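Local coordinates for protein bradyzoite pseudokinase 1 (Toxoplasma gondii, PDB 6M7Z) that is a divergent kinase lacking the glycine-rich loop, and regulates membrane ultrastructure of the parasitophorous vacuole, at residues 48-59 with 72-81; 229-237 with 281-290. All coordinates share one frame; numbering follows the deposited sequence.

Interaction 1: 48-59 with 72-81; sequences GSTTVNVRVPAR and QREGVSAKVR. With EDO (1,2-ethanediol), chain H.
K79 lies alongside S49 near one end of an antiparallel strand pair, 50-54 with 76-81. Its CB leaves the strand on the sheet face that also carries T51, N53 and S77. CG is swung anti to the backbone N (chi1 -150°), which brings it against the serine hydroxyl, K79 CG lying 3.4 Å from S49 OG. CD still grazes the same oxygen, and a bend at chi3 (-69°) then turns the chain away from 48-59. The tip is claimed from another side: NZ forms a salt bridge with E94 of helix 88-101 and a hydrogen bond with H126 of strand 121-127. A lysine on the third N-lobe strand paired with a glutamate of the following helix is the arrangement of protein kinases, and 76-82 and 88-101 probably correspond to strand β3 and helix αC. Within this chain 50-54 is an outermost strand of the N-lobe sheet.

The strands are joined by six backbone hydrogen bonds, in reciprocal pairs at T50/V80, V52/A78 and V54/V76; V54 N to V76 O is 2.7 Å. Their side chains share the opposite face, where V54 CB meets V76 CG2 at 4.1 Å, while L38 of helix 33-39 touches both T50 and V80. Past the strand end P57 folds back, its CD 3.7 Å from Q72 O and its CG near V76 CG2, with V62 of helix 59-65 touching both P57 and Q72.

At the other end S49 CB sits 3.4 Å above one face of the R81 guanidinium, offset toward the rim. R81 NH2 forms a salt bridge with D189, and a 1,2-ethanediol, probably from the crystallisation liquor, donates through O1 to K79 O at 2.8 Å.

Interaction 2: 229-237 with 281-290; sequences TVKSDVYSL and PGNRPTIEEI
K231 and R284 grip each other's backbone in opposite directions. The lysine chain, bent at chi2 and chi4, curls toward the turn 281-285, where NZ donates to two carbonyls, R284 O at 2.7 Å and P281 O at 3.0 Å. P281 O also accepts from R284 N, and the two donors come from opposite faces of its plane, so one carbonyl both closes the turn and receives the lysine. K231 CE rests against T286 CG2, the methyl of the residue whose hydroxyl caps helix 287-291 through E289 N.

Running the other way, R284 is extended from CG to NE and brings NH1 to K231 O at 2.9 Å, a weak bond with 145° at the hydrogen. The flat guanidinium is sandwiched: P281 CA lies over the centre of one face, and Y235 CB stands 3.5 Å above the opposite face, toward its rim. The tyrosine ring is turned 51° from the guanidinium plane, so the two groups cross at a slant. Beyond the contact, NE is held by E278 O, which helps fix the rotation of the group.

Next to these polar bonds V234 carries the apolar part. Both of its methyls lie 3.7 Å from P285 O, and they then part: CG1 meets I290 CD1 tip to tip at 4.0 Å, whereas CG2 faces I287 CD1 at 4.2 Å. M276 of helix 263-276 touches V234 and I290.

D233, on another side of helix 230-248, accepts from H167 and R168 backbone N and from H161 NE2. That aspartate and the R-P-T sequence at 284-286 are consistent with the kinase C-lobe, 230-248 probably being helix αF and R284 the arginine of subdomain XI.

Overall arrangement
The two contacts sit on opposite sides of the chain's centre, about 34 Å apart between centres and about 16 Å at their nearest atoms, and share no element. Interaction 1 belongs to the N-lobe sheet and interaction 2 to the helical C-lobe. Both are partly buried, but the bonding differs: a regular set of main-chain hydrogen bonds joins two strands in the first, while in the second lysine and arginine side chains reach main-chain carbonyls to fasten a turn to a helix. K79 and R81 of interaction 1 have acidic partners beyond its segments; K231 and R284 of interaction 2 bond to carbonyl oxygens. Valines contribute to the apolar side in both, joined by isoleucines in interaction 2.

Interaction 1: 48-59 with 72-81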
loop_
_atom_site.group_PDB
_atom_site.type_symbol
_atom_site.label_atom_id
_atom_site.label_comp_id
_atom_site.label_asym_id
_atom_site.label_seq_id
_atom_site.Cartn_x
_atom_site.Cartn_y
_atom_site.Cartn_z
ATOM N N GLY A 48 4.075 7.636 -13.453
ATOM C CA GLY A 48 4.404 6.320 -12.883
ATOM C C GLY A 48 3.494 5.230 -13.439
ATOM O O GLY A 48 3.318 5.104 -14.662
ATOM N N SER A 49 2.880 4.448 -12.550
ATOM C CA SER A 49 1.985 3.376 -12.967
ATOM C C SER A 49 0.564 3.922 -13.175
ATOM O O SER A 49 0.183 4.973 -12.669
ATOM C CB SER A 49 1.993 2.243 -11.974
ATOM O OG SER A 49 1.460 2.637 -10.723
ATOM N N THR A 50 -0.230 3.155 -13.922
ATOM C CA THR A 50 -1.619 3.413 -14.172
ATOM C C THR A 50 -2.414 2.245 -13.582
ATOM O O THR A 50 -2.002 1.092 -13.657
ATOM C CB THR A 50 -1.817 3.555 -15.676
ATOM O OG1 THR A 50 -0.870 4.571 -16.039
ATOM C CG2 THR A 50 -3.247 3.836 -16.096
ATOM N N THR A 51 -3.542 2.582 -12.958
ATOM C CA THR A 51 -4.393 1.610 -12.311
ATOM C C THR A 51 -5.644 1.442 -13.166
ATOM O O THR A 51 -6.245 2.441 -13.571
ATOM C CB THR A 51 -4.747 2.038 -10.883
ATOM O OG1 THR A 51 -3.530 1.987 -10.143
ATOM C CG2 THR A 51 -5.787 1.159 -10.222
ATOM N N VAL A 52 -6.013 0.181 -13.427
ATOM C CA VAL A 52 -7.259 -0.139 -14.078
ATOM C C VAL A 52 -8.063 -1.044 -13.146
ATOM O O VAL A 52 -7.583 -2.116 -12.793
ATOM C CB VAL A 52 -7.019 -0.826 -15.432
ATOM C CG1 VAL A 52 -8.337 -1.113 -16.121
ATOM C CG2 VAL A 52 -6.117 -0.012 -16.334
ATOM N N ASN A 53 -9.298 -0.651 -12.802
ATOM C CA ASN A 53 -10.154 -1.517 -11.989
ATOM C C ASN A 53 -10.874 -2.507 -12.896
ATOM O O ASN A 53 -11.335 -2.130 -13.954
ATOM C CB ASN A 53 -11.195 -0.747 -11.192
ATOM C CG ASN A 53 -10.570 0.202 -10.199
ATOM O OD1 ASN A 53 -9.409 0.072 -9.806
ATOM N ND2 ASN A 53 -11.343 1.187 -9.791
ATOM N N VAL A 54 -10.958 -3.771 -12.452
ATOM C CA VAL A 54 -11.782 -4.770 -13.116
ATOM C C VAL A 54 -12.777 -5.312 -12.084
ATOM O O VAL A 54 -12.479 -6.258 -11.354
ATOM C CB VAL A 54 -10.929 -5.879 -13.749
ATOM C CG1 VAL A 54 -11.781 -6.835 -14.573
ATOM C CG2 VAL A 54 -9.800 -5.304 -14.587
ATOM N N ARG A 55 -13.965 -4.690 -12.040
ATOM C CA ARG A 55 -14.975 -4.952 -11.020
ATOM C C ARG A 55 -15.585 -6.342 -11.224
ATOM O O ARG A 55 -16.027 -6.974 -10.272
ATOM C CB ARG A 55 -16.052 -3.863 -11.049
ATOM C CG ARG A 55 -15.582 -2.521 -10.509
ATOM C CD ARG A 55 -16.674 -1.527 -10.198
ATOM N NE ARG A 55 -16.092 -0.299 -9.685
ATOM C CZ ARG A 55 -15.666 -0.110 -8.435
ATOM N NH1 ARG A 55 -15.891 -1.044 -7.526
ATOM N NH2 ARG A 55 -15.008 1.001 -8.110
ATOM N N VAL A 56 -15.624 -6.799 -12.483
ATOM C CA VAL A 56 -16.210 -8.073 -12.846
ATOM C C VAL A 56 -15.205 -8.852 -13.688
ATOM O O VAL A 56 -15.287 -8.872 -14.910
ATOM C CB VAL A 56 -17.529 -7.841 -13.603
ATOM C CG1 VAL A 56 -18.193 -9.146 -14.025
ATOM C CG2 VAL A 56 -18.487 -7.000 -12.775
ATOM N N PRO A 57 -14.220 -9.535 -13.078
ATOM C CA PRO A 57 -13.244 -10.302 -13.847
ATOM C C PRO A 57 -13.943 -11.381 -14.685
ATOM O O PRO A 57 -14.846 -12.065 -14.171
ATOM C CB PRO A 57 -12.342 -10.954 -12.793
ATOM C CG PRO A 57 -12.582 -10.144 -11.536
ATOM C CD PRO A 57 -14.008 -9.654 -11.630
ATOM N N ALA A 58 -13.498 -11.523 -15.941
ATOM C CA ALA A 58 -13.991 -12.520 -16.876
ATOM C C ALA A 58 -13.316 -13.867 -16.601
ATOM O O ALA A 58 -12.362 -13.946 -15.817
ATOM C CB ALA A 58 -13.725 -12.052 -18.284
ATOM N N ARG A 59 -13.806 -14.913 -17.278
ATOM C CA ARG A 59 -13.382 -16.310 -17.072
ATOM C C ARG A 59 -11.853 -16.429 -17.218
ATOM O O ARG A 59 -11.196 -17.071 -16.394
ATOM C CB ARG A 59 -14.152 -17.209 -18.051
ATOM C CG ARG A 59 -13.710 -18.668 -18.098
ATOM C CD ARG A 59 -13.811 -19.442 -16.797
ATOM N NE ARG A 59 -15.095 -19.284 -16.133
ATOM C CZ ARG A 59 -15.264 -19.242 -14.818
ATOM N NH1 ARG A 59 -16.460 -19.000 -14.313
ATOM N NH2 ARG A 59 -14.250 -19.453 -13.996
ATOM N N GLN A 72 -13.595 -13.247 -6.832
ATOM C CA GLN A 72 -14.358 -12.880 -8.051
ATOM C C GLN A 72 -15.339 -11.749 -7.722
ATOM O O GLN A 72 -15.491 -10.831 -8.506
ATOM C CB GLN A 72 -15.134 -14.085 -8.591
ATOM C CG GLN A 72 -15.178 -14.245 -10.104
ATOM C CD GLN A 72 -15.778 -15.588 -10.486
ATOM O OE1 GLN A 72 -15.787 -16.573 -9.730
ATOM N NE2 GLN A 72 -16.281 -15.651 -11.705
ATOM N N ARG A 73 -16.003 -11.844 -6.561
ATOM C CA ARG A 73 -17.049 -10.905 -6.147
ATOM C C ARG A 73 -16.428 -9.568 -5.718
ATOM O O ARG A 73 -17.030 -8.535 -5.920
ATOM C CB ARG A 73 -17.904 -11.501 -5.014
ATOM C CG ARG A 73 -18.960 -12.498 -5.467
ATOM C CD ARG A 73 -19.910 -12.955 -4.368
ATOM N NE ARG A 73 -19.833 -14.385 -4.060
ATOM C CZ ARG A 73 -19.139 -14.918 -3.049
ATOM N NH1 ARG A 73 -18.654 -14.138 -2.097
ATOM N NH2 ARG A 73 -18.997 -16.231 -2.958
ATOM N N GLU A 74 -15.235 -9.606 -5.108
ATOM C CA GLU A 74 -14.507 -8.420 -4.657
ATOM C C GLU A 74 -14.023 -7.584 -5.857
ATOM O O GLU A 74 -13.951 -6.366 -5.758
ATOM C CB GLU A 74 -13.271 -8.798 -3.837
ATOM C CG GLU A 74 -13.533 -9.331 -2.454
ATOM C CD GLU A 74 -12.290 -9.760 -1.676
ATOM O OE1 GLU A 74 -11.135 -9.546 -2.168
ATOM O OE2 GLU A 74 -12.476 -10.295 -0.554
ATOM N N GLY A 75 -13.670 -8.253 -6.967
ATOM C CA GLY A 75 -13.027 -7.636 -8.124
ATOM C C GLY A 75 -11.520 -7.526 -7.940
ATOM O O GLY A 75 -11.016 -7.789 -6.858
ATOM N N VAL A 76 -10.807 -7.141 -9.006
ATOM C CA VAL A 76 -9.359 -6.934 -8.939
ATOM C C VAL A 76 -9.009 -5.594 -9.583
ATOM O O VAL A 76 -9.772 -5.021 -10.348
ATOM C CB VAL A 76 -8.559 -8.073 -9.604
ATOM C CG1 VAL A 76 -8.876 -9.426 -8.984
ATOM C CG2 VAL A 76 -8.742 -8.111 -11.116
ATOM N N SER A 77 -7.820 -5.114 -9.251
ATOM C CA SER A 77 -7.228 -3.969 -9.926
ATOM C C SER A 77 -5.855 -4.352 -10.481
ATOM O O SER A 77 -5.167 -5.210 -9.959
ATOM C CB SER A 77 -7.148 -2.783 -9.011
ATOM O OG SER A 77 -6.385 -3.114 -7.865
ATOM N N ALA A 78 -5.511 -3.726 -11.600
ATOM C CA ALA A 78 -4.253 -3.966 -12.284
ATOM C C ALA A 78 -3.429 -2.675 -12.262
ATOM O O ALA A 78 -3.909 -1.601 -12.584
ATOM C CB ALA A 78 -4.517 -4.427 -13.688
ATOM N N LYS A 79 -2.185 -2.804 -11.817
ATOM C CA LYS A 79 -1.190 -1.759 -11.883
ATOM C C LYS A 79 -0.321 -2.039 -13.109
ATOM O O LYS A 79 0.350 -3.069 -13.176
ATOM C CB LYS A 79 -0.385 -1.784 -10.579
ATOM C CG LYS A 79 0.175 -0.455 -10.144
ATOM C CD LYS A 79 0.921 -0.489 -8.807
ATOM C CE LYS A 79 0.059 -0.736 -7.587
ATOM N NZ LYS A 79 0.839 -1.319 -6.467
ATOM N N VAL A 80 -0.333 -1.135 -14.079
ATOM C CA VAL A 80 0.374 -1.352 -15.335
ATOM C C VAL A 80 1.456 -0.279 -15.506
ATOM O O VAL A 80 1.259 0.872 -15.131
ATOM C CB VAL A 80 -0.588 -1.369 -16.532
ATOM C CG1 VAL A 80 -1.714 -2.334 -16.281
ATOM C CG2 VAL A 80 -1.158 -0.021 -16.862
ATOM N N ARG A 81 2.600 -0.684 -16.059
ATOM C CA ARG A 81 3.706 0.213 -16.368
ATOM C C ARG A 81 4.231 -0.128 -17.767
ATOM O O ARG A 81 4.339 -1.310 -18.148
ATOM C CB ARG A 81 4.870 0.073 -15.383
ATOM C CG ARG A 81 4.697 0.763 -14.034
ATOM C CD ARG A 81 5.939 0.757 -13.182
ATOM N NE ARG A 81 6.084 1.900 -12.274
ATOM C CZ ARG A 81 5.686 1.919 -11.003
ATOM N NH1 ARG A 81 4.913 0.947 -10.543
ATOM N NH2 ARG A 81 6.100 2.883 -10.191
HETATM C C1 EDO H . 4.305 -2.633 -12.609
HETATM O O1 EDO H . 3.099 -3.139 -13.215
HETATM C C2 EDO H . 3.925 -1.765 -11.410
HETATM O O2 EDO H . 5.067 -1.240 -10.716
HETATM O O HOH W 1 -16.961 -8.983 -9.195
#

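Interaction 2: 229-237 with 281-290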
loop_
_atom_site.group_PDB
_atom_site.type_symbol
_atom_site.label_atom_id
_atom_site.label_comp_id
_atom_site.label_asym_id
_atom_site.label_seq_id
_atom_site.Cartn_x
_atom_site.Cartn_y
_atom_site.Cartn_z
ATOM N N THR A 229 16.014 7.596 5.926
ATOM C CA THR A 229 16.243 6.781 7.128
ATOM C C THR A 229 14.892 6.428 7.765
ATOM O O THR A 229 13.832 6.911 7.316
ATOM C CB THR A 229 17.123 7.510 8.152
ATOM O OG1 THR A 229 16.357 8.609 8.645
ATOM C CG2 THR A 229 18.420 8.017 7.567
ATOM N N VAL A 230 14.932 5.605 8.816
ATOM C CA VAL A 230 13.714 5.239 9.532
ATOM C C VAL A 230 13.002 6.514 10.012
ATOM O O VAL A 230 11.760 6.563 10.012
ATOM C CB VAL A 230 13.939 4.214 10.668
ATOM C CG1 VAL A 230 14.222 2.849 10.085
ATOM C CG2 VAL A 230 14.988 4.583 11.720
ATOM N N LYS A 231 13.776 7.544 10.375
ATOM C CA LYS A 231 13.222 8.779 10.925
ATOM C C LYS A 231 12.505 9.598 9.841
ATOM O O LYS A 231 11.579 10.350 10.166
ATOM C CB LYS A 231 14.312 9.605 11.632
ATOM C CG LYS A 231 14.870 9.015 12.924
ATOM C CD LYS A 231 13.815 8.521 13.896
ATOM C CE LYS A 231 14.347 8.212 15.279
ATOM N NZ LYS A 231 14.897 9.430 15.912
ATOM N N SER A 232 12.904 9.464 8.574
ATOM C CA SER A 232 12.195 10.194 7.509
ATOM C C SER A 232 10.820 9.548 7.249
ATOM O O SER A 232 9.862 10.250 6.989
ATOM C CB SER A 232 13.025 10.353 6.236
ATOM O OG SER A 232 13.562 9.109 5.789
ATOM N N ASP A 233 10.711 8.222 7.372
ATOM C CA ASP A 233 9.404 7.527 7.330
ATOM C C ASP A 233 8.537 7.979 8.519
ATOM O O ASP A 233 7.327 8.169 8.347
ATOM C CB ASP A 233 9.549 6.006 7.276
ATOM C CG ASP A 233 9.724 5.421 5.872
ATOM O OD1 ASP A 233 9.680 6.207 4.873
ATOM O OD2 ASP A 233 9.881 4.166 5.775
ATOM N N VAL A 234 9.149 8.184 9.698
ATOM C CA VAL A 234 8.409 8.671 10.881
ATOM C C VAL A 234 7.839 10.065 10.587
ATOM O O VAL A 234 6.692 10.337 10.908
ATOM C CB VAL A 234 9.284 8.698 12.154
ATOM C CG1 VAL A 234 8.652 9.538 13.264
ATOM C CG2 VAL A 234 9.610 7.305 12.655
ATOM N N TYR A 235 8.665 10.943 10.013
ATOM C CA TYR A 235 8.236 12.288 9.630
ATOM C C TYR A 235 7.001 12.196 8.711
ATOM O O TYR A 235 5.970 12.811 8.987
ATOM C CB TYR A 235 9.386 13.066 8.970
ATOM C CG TYR A 235 8.980 14.450 8.527
ATOM C CD1 TYR A 235 9.073 15.535 9.383
ATOM C CD2 TYR A 235 8.450 14.667 7.262
ATOM C CE1 TYR A 235 8.676 16.804 8.987
ATOM C CE2 TYR A 235 8.038 15.922 6.860
ATOM C CZ TYR A 235 8.135 16.993 7.728
ATOM O OH TYR A 235 7.701 18.220 7.316
ATOM N N SER A 236 7.112 11.408 7.636
ATOM C CA SER A 236 6.052 11.286 6.612
ATOM C C SER A 236 4.757 10.760 7.231
ATOM O O SER A 236 3.682 11.201 6.873
ATOM C CB SER A 236 6.477 10.382 5.470
ATOM O OG SER A 236 7.588 10.929 4.781
ATOM N N LEU A 237 4.868 9.784 8.133
ATOM C CA LEU A 237 3.699 9.202 8.760
ATOM C C LEU A 237 3.076 10.238 9.708
ATOM O O LEU A 237 1.848 10.295 9.877
ATOM C CB LEU A 237 4.089 7.928 9.504
ATOM C CG LEU A 237 2.926 7.230 10.205
ATOM C CD1 LEU A 237 1.904 6.744 9.187
ATOM C CD2 LEU A 237 3.421 6.076 11.048
ATOM N N PRO A 281 15.677 15.169 12.883
ATOM C CA PRO A 281 15.445 13.723 12.946
ATOM C C PRO A 281 15.673 13.103 14.332
ATOM O O PRO A 281 14.903 12.232 14.739
ATOM C CB PRO A 281 16.455 13.128 11.940
ATOM C CG PRO A 281 16.674 14.242 10.943
ATOM C CD PRO A 281 16.528 15.532 11.738
ATOM N N GLY A 282 16.727 13.555 15.023
ATOM C CA GLY A 282 17.102 13.057 16.342
ATOM C C GLY A 282 16.026 13.293 17.399
ATOM O O GLY A 282 15.972 12.555 18.391
ATOM N N ASN A 283 15.174 14.310 17.195
ATOM C CA ASN A 283 14.099 14.663 18.141
ATOM C C ASN A 283 12.803 13.890 17.847
ATOM O O ASN A 283 11.834 14.013 18.603
ATOM C CB ASN A 283 13.815 16.168 18.131
ATOM C CG ASN A 283 14.920 16.980 18.770
ATOM O OD1 ASN A 283 15.139 18.124 18.392
ATOM N ND2 ASN A 283 15.609 16.412 19.748
ATOM N N ARG A 284 12.773 13.103 16.766
ATOM C CA ARG A 284 11.593 12.327 16.436
ATOM C C ARG A 284 11.652 10.990 17.161
ATOM O O ARG A 284 12.685 10.328 17.143
ATOM C CB ARG A 284 11.493 12.050 14.933
ATOM C CG ARG A 284 11.328 13.287 14.070
ATOM C CD ARG A 284 11.536 12.957 12.600
ATOM N NE ARG A 284 11.925 14.143 11.852
ATOM C CZ ARG A 284 12.543 14.127 10.681
ATOM N NH1 ARG A 284 12.775 12.981 10.065
ATOM N NH2 ARG A 284 12.942 15.266 10.145
ATOM N N PRO A 285 10.524 10.505 17.715
ATOM C CA PRO A 285 10.485 9.185 18.337
ATOM C C PRO A 285 10.719 8.044 17.336
ATOM O O PRO A 285 10.430 8.184 16.151
ATOM C CB PRO A 285 9.056 9.099 18.893
ATOM C CG PRO A 285 8.263 10.021 18.001
ATOM C CD PRO A 285 9.208 11.166 17.711
ATOM N N THR A 286 11.226 6.919 17.845
ATOM C CA THR A 286 11.294 5.663 17.094
ATOM C C THR A 286 9.894 5.045 17.032
ATOM O O THR A 286 8.985 5.453 17.773
ATOM C CB THR A 286 12.251 4.662 17.755
ATOM O OG1 THR A 286 11.635 4.260 18.980
ATOM C CG2 THR A 286 13.628 5.230 18.028
ATOM N N ILE A 287 9.749 4.028 16.180
ATOM C CA ILE A 287 8.504 3.266 16.053
ATOM C C ILE A 287 8.131 2.696 17.430
ATOM O O ILE A 287 6.965 2.756 17.823
ATOM C CB ILE A 287 8.634 2.146 14.999
ATOM C CG1 ILE A 287 8.961 2.690 13.605
ATOM C CG2 ILE A 287 7.387 1.267 14.994
ATOM C CD1 ILE A 287 7.845 3.499 12.985
ATOM N N GLU A 288 9.131 2.158 18.144
ATOM C CA GLU A 288 8.951 1.522 19.465
ATOM C C GLU A 288 8.368 2.544 20.457
ATOM O O GLU A 288 7.415 2.249 21.174
ATOM C CB GLU A 288 10.265 0.932 20.006
ATOM C CG GLU A 288 11.122 0.150 19.009
ATOM C CD GLU A 288 10.465 -1.017 18.281
ATOM O OE1 GLU A 288 9.580 -1.667 18.878
ATOM O OE2 GLU A 288 10.841 -1.278 17.116
ATOM N N GLU A 289 8.939 3.753 20.484
ATOM C CA GLU A 289 8.462 4.826 21.363
ATOM C C GLU A 289 7.049 5.257 20.953
ATOM O O GLU A 289 6.206 5.467 21.816
ATOM C CB GLU A 289 9.430 6.008 21.346
ATOM C CG GLU A 289 10.768 5.693 21.985
ATOM C CD GLU A 289 11.843 6.736 21.749
ATOM O OE1 GLU A 289 13.027 6.420 21.976
ATOM O OE2 GLU A 289 11.494 7.854 21.340
ATOM N N ILE A 290 6.790 5.366 19.641
ATOM C CA ILE A 290 5.460 5.733 19.129
ATOM C C ILE A 290 4.417 4.727 19.640
ATOM O O ILE A 290 3.324 5.130 20.036
ATOM C CB ILE A 290 5.450 5.820 17.588
ATOM C CG1 ILE A 290 6.216 7.045 17.086
ATOM C CG2 ILE A 290 4.025 5.780 17.037
ATOM C CD1 ILE A 290 6.638 6.952 15.642
#